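D-alanyl transferase DltD (Enterococcus faecalis, PDB 6O93) probably transfers D-alanine in the D-alanylation of lipoteichoic acid, a cell-wall modification of Gram-positive bacteria. Local coordinates at residues Met85-Met90 and Gln277-Gln282; Arg147-Pro152 and Glu162-Leu167. All coordinates share one frame; numbering follows the deposited sequence.

Interaction 1 joins segments 187 residues apart, pairing helix 80-90 with helix 272-285; interaction 2 joins segments ten residues apart at their nearest ends and lies within the part of the chain between the two segments of interaction 1. Their centres are about 17 Å apart and their nearest atoms about 5 Å, so they do not touch directly. Trp130 of helix 124-132 bridges them, meeting His88 of the first and both Leu148 and Leu167 of the second. Neither contact includes the sodium ligands Ser46, Glu48 and Ser104, nor Ser47, His349 and Asp346, whose geometry is consistent with a Ser-His-Asp charge relay.

Interaction 1: Met85-Met90 and Gln277-Gln282; sequences MVIHSM and QAALEQ
His88 and Gln282 supply the polar half of this helix pair. His88 ND1 donates to Gln282 OE1 over 2.8 Å, with a moderately bent N-H...O angle of 150°. The oxygen lies at the edge of the imidazole and in its plane, whereas the donor sits well above the amide plane, so the bond misses the lone-pair direction. Ring and amide are turned steeply against each other, their planes 71° apart. The bend of the glutamine chain at chi2 turns its amide back toward the ring. An edge-to-face contact with Trp130 gives the imidazole a second neighbour and should further limit its rotation.

Apolar packing makes up the other half. Ile87 presents two branches: CG2 rests on Gln282 CB at 3.8 Å, while CD1 reaches Ala279 CB more loosely, at 4.2 Å. The same isoleucine touches Phe44 on strand 40-44, which ties helix 80-90 to the central sheet.

The segment axes run nearly parallel, at 17°, and approach to 9.0 Å. Such a parallel pair of helices, in a chain built round a parallel sheet, is characteristic of the three-layer alpha/beta architecture of SGNH hydrolases, the clan to which the DltD family is assigned.

Interaction 2: Arg147-Pro152 and Glu162-Leu167; sequences RLTKFP and ETLANL
Leu164 lays its CB and CD1 against the methyl of Thr149, each of the two carbons 3.7 Å from Thr149 CG2. The two side chains reach across from facing backbones and overlap flank to flank, so the methyl meets the leucine along its side. CD1 does double duty, for it also reaches Leu148 CB at 3.7 Å. With CG anti to its own carbonyl carbon (chi1 -62°), Leu164 extends from its helix toward both neighbours.

Thr149 divides its two branches between different partners. Its chi1 of 62° turns the methyl to the leucine, while OG1 hydrogen-bonds to the backbone O of Gln146. Thr149 lies within a type I beta turn from Leu148 to Phe151, in which Phe151 N bonds to Leu148 O at 3.2 Å. Phe151 takes the N-cap position of the next helix. The apolar contact thus joins this turn to helix 158-168, with helix 152-155 in the intervening chain.

The packing continues beyond the pair into the surrounding helices: Leu148 touches Phe118 of helix 115-121, Leu167 rests on Leu131 of helix 124-132, and Thr163 meets Phe181 of helix 175-195.

Interaction 1: Met85-Met90 and Gln277-Gln282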
# COMPACT_ATOMS: atom_id res chain seq x y z
N MET A 85 6.61 -0.17 8.54
CA MET A 85 7.66 -1.10 8.92
C MET A 85 8.28 -1.78 7.70
O MET A 85 9.48 -2.07 7.70
CB MET A 85 7.11 -2.15 9.89
CG MET A 85 8.18 -3.02 10.54
SD MET A 85 9.34 -2.08 11.57
CE MET A 85 8.24 -1.47 12.85
N VAL A 86 7.48 -2.03 6.66
CA VAL A 86 8.02 -2.53 5.40
C VAL A 86 9.04 -1.54 4.84
O VAL A 86 10.13 -1.92 4.41
CB VAL A 86 6.88 -2.79 4.40
CG1 VAL A 86 7.44 -3.10 3.01
CG2 VAL A 86 6.00 -3.93 4.88
N ILE A 87 8.69 -0.25 4.84
CA ILE A 87 9.58 0.77 4.32
C ILE A 87 10.85 0.85 5.17
O ILE A 87 11.97 0.86 4.64
CB ILE A 87 8.87 2.13 4.27
CG1 ILE A 87 7.72 2.09 3.26
CG2 ILE A 87 9.85 3.24 3.92
CD1 ILE A 87 6.72 3.22 3.41
N HIS A 88 10.69 0.91 6.49
CA HIS A 88 11.85 1.00 7.37
C HIS A 88 12.79 -0.17 7.17
O HIS A 88 14.02 -0.01 7.19
CB HIS A 88 11.40 1.08 8.83
CG HIS A 88 12.53 1.19 9.80
ND1 HIS A 88 13.05 2.40 10.21
CD2 HIS A 88 13.25 0.23 10.43
CE1 HIS A 88 14.04 2.18 11.06
NE2 HIS A 88 14.18 0.88 11.21
N SER A 89 12.24 -1.37 6.97
CA SER A 89 13.07 -2.56 6.84
C SER A 89 13.89 -2.57 5.56
O SER A 89 14.86 -3.33 5.46
CB SER A 89 12.21 -3.82 6.90
OG SER A 89 11.38 -3.93 5.76
N MET A 90 13.53 -1.74 4.57
CA MET A 90 14.32 -1.67 3.35
C MET A 90 15.64 -0.95 3.58
O MET A 90 16.61 -1.19 2.85
CB MET A 90 13.52 -0.97 2.25
CG MET A 90 12.34 -1.79 1.75
SD MET A 90 11.39 -0.94 0.48
CE MET A 90 10.23 -2.22 0.04
N GLN A 277 1.12 8.95 8.83
CA GLN A 277 2.25 9.82 9.14
C GLN A 277 3.51 9.01 9.39
O GLN A 277 4.61 9.42 9.01
CB GLN A 277 1.92 10.69 10.35
CG GLN A 277 3.03 11.66 10.75
CD GLN A 277 3.33 12.68 9.67
OE1 GLN A 277 2.64 12.73 8.65
NE2 GLN A 277 4.35 13.50 9.89
N ALA A 278 3.37 7.84 10.03
CA ALA A 278 4.54 7.00 10.28
C ALA A 278 5.20 6.58 8.97
O ALA A 278 6.43 6.59 8.85
CB ALA A 278 4.14 5.78 11.10
N ALA A 279 4.39 6.22 7.97
CA ALA A 279 4.95 5.85 6.67
C ALA A 279 5.59 7.05 5.99
O ALA A 279 6.63 6.91 5.33
CB ALA A 279 3.85 5.24 5.79
N LEU A 280 4.99 8.23 6.14
CA LEU A 280 5.55 9.43 5.52
C LEU A 280 6.91 9.78 6.12
O LEU A 280 7.83 10.16 5.39
CB LEU A 280 4.58 10.60 5.68
CG LEU A 280 3.24 10.47 4.94
CD1 LEU A 280 2.33 11.63 5.31
CD2 LEU A 280 3.46 10.41 3.44
N GLU A 281 7.05 9.67 7.44
CA GLU A 281 8.33 9.97 8.06
C GLU A 281 9.41 9.00 7.60
O GLU A 281 10.55 9.41 7.35
CB GLU A 281 8.20 9.94 9.59
CG GLU A 281 9.54 10.10 10.31
CD GLU A 281 9.39 10.50 11.77
OE1 GLU A 281 8.27 10.85 12.19
OE2 GLU A 281 10.40 10.46 12.50
N GLN A 282 9.08 7.72 7.46
CA GLN A 282 10.05 6.75 6.98
C GLN A 282 10.49 7.06 5.55
O GLN A 282 11.67 6.94 5.21
CB GLN A 282 9.48 5.33 7.05
CG GLN A 282 9.18 4.85 8.46
CD GLN A 282 10.42 4.77 9.34
OE1 GLN A 282 11.50 4.38 8.88
NE2 GLN A 282 10.28 5.15 10.60

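Interaction 2: Arg147-Pro152 and Glu162-Leu167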
# COMPACT_ATOMS: atom_id res chain seq x y z
N ARG A 147 1.68 2.63 19.16
CA ARG A 147 0.66 1.93 18.39
C ARG A 147 0.82 0.42 18.51
O ARG A 147 -0.17 -0.30 18.67
CB ARG A 147 0.72 2.35 16.92
CG ARG A 147 0.35 3.80 16.67
CD ARG A 147 -1.16 4.04 16.78
NE ARG A 147 -1.90 3.35 15.72
CZ ARG A 147 -2.92 2.52 15.91
NH1 ARG A 147 -3.37 2.24 17.13
NH2 ARG A 147 -3.50 1.96 14.86
N LEU A 148 2.05 -0.08 18.44
CA LEU A 148 2.27 -1.53 18.45
C LEU A 148 1.76 -2.16 19.74
O LEU A 148 1.23 -3.28 19.72
CB LEU A 148 3.75 -1.84 18.25
CG LEU A 148 4.33 -1.55 16.87
CD1 LEU A 148 5.80 -1.95 16.83
CD2 LEU A 148 3.56 -2.26 15.77
N THR A 149 1.90 -1.46 20.87
CA THR A 149 1.42 -2.01 22.14
C THR A 149 -0.10 -2.15 22.18
O THR A 149 -0.62 -2.76 23.12
CB THR A 149 1.85 -1.13 23.31
OG1 THR A 149 1.29 0.18 23.18
CG2 THR A 149 3.37 -1.03 23.38
N LYS A 150 -0.82 -1.62 21.19
CA LYS A 150 -2.27 -1.72 21.17
C LYS A 150 -2.77 -3.00 20.52
O LYS A 150 -3.97 -3.29 20.60
CB LYS A 150 -2.87 -0.51 20.44
CG LYS A 150 -2.52 0.83 21.06
CD LYS A 150 -3.12 0.98 22.46
CE LYS A 150 -2.91 2.39 23.01
NZ LYS A 150 -1.47 2.70 23.25
N PHE A 151 -1.88 -3.79 19.88
CA PHE A 151 -2.34 -4.94 19.12
C PHE A 151 -2.03 -6.25 19.83
O PHE A 151 -0.93 -6.41 20.39
CB PHE A 151 -1.70 -4.95 17.72
CG PHE A 151 -2.12 -3.79 16.88
CD1 PHE A 151 -3.29 -3.84 16.14
CD2 PHE A 151 -1.37 -2.63 16.85
CE1 PHE A 151 -3.70 -2.77 15.38
CE2 PHE A 151 -1.77 -1.56 16.08
CZ PHE A 151 -2.93 -1.62 15.35
N PRO A 152 -2.96 -7.21 19.83
CA PRO A 152 -2.71 -8.46 20.57
C PRO A 152 -1.48 -9.22 20.09
O PRO A 152 -0.80 -9.85 20.91
CB PRO A 152 -3.99 -9.27 20.33
CG PRO A 152 -5.03 -8.26 20.01
CD PRO A 152 -4.32 -7.16 19.28
N GLU A 162 7.99 -4.80 26.92
CA GLU A 162 8.86 -4.09 27.85
C GLU A 162 9.76 -3.11 27.11
O GLU A 162 9.99 -1.99 27.59
CB GLU A 162 9.68 -5.09 28.66
CG GLU A 162 8.83 -5.93 29.61
CD GLU A 162 9.61 -7.03 30.29
OE1 GLU A 162 10.63 -7.49 29.74
OE2 GLU A 162 9.19 -7.45 31.39
N THR A 163 10.27 -3.51 25.95
CA THR A 163 11.10 -2.61 25.16
C THR A 163 10.30 -1.42 24.65
O THR A 163 10.77 -0.27 24.69
CB THR A 163 11.73 -3.37 23.99
OG1 THR A 163 12.51 -4.46 24.49
CG2 THR A 163 12.62 -2.45 23.16
N LEU A 164 9.08 -1.66 24.16
CA LEU A 164 8.26 -0.57 23.65
C LEU A 164 7.88 0.41 24.76
O LEU A 164 7.69 1.60 24.50
CB LEU A 164 7.00 -1.12 22.97
CG LEU A 164 7.25 -2.02 21.76
CD1 LEU A 164 5.94 -2.48 21.16
CD2 LEU A 164 8.10 -1.30 20.71
N ALA A 165 7.76 -0.08 26.00
CA ALA A 165 7.47 0.82 27.11
C ALA A 165 8.61 1.81 27.33
O ALA A 165 8.37 2.99 27.59
CB ALA A 165 7.21 0.01 28.38
N ASN A 166 9.85 1.34 27.23
CA ASN A 166 10.99 2.23 27.40
C ASN A 166 11.05 3.26 26.27
O ASN A 166 11.36 4.43 26.52
CB ASN A 166 12.29 1.43 27.46
CG ASN A 166 12.34 0.50 28.66
OD1 ASN A 166 11.62 0.69 29.64
ND2 ASN A 166 13.19 -0.52 28.58
N LEU A 167 10.77 2.84 25.04
CA LEU A 167 10.76 3.79 23.92
C LEU A 167 9.78 4.93 24.19
O LEU A 167 10.11 6.10 23.99
CB LEU A 167 10.39 3.07 22.63
CG LEU A 167 11.56 2.67 21.72
CD1 LEU A 167 12.43 1.61 22.37
CD2 LEU A 167 11.03 2.19 20.38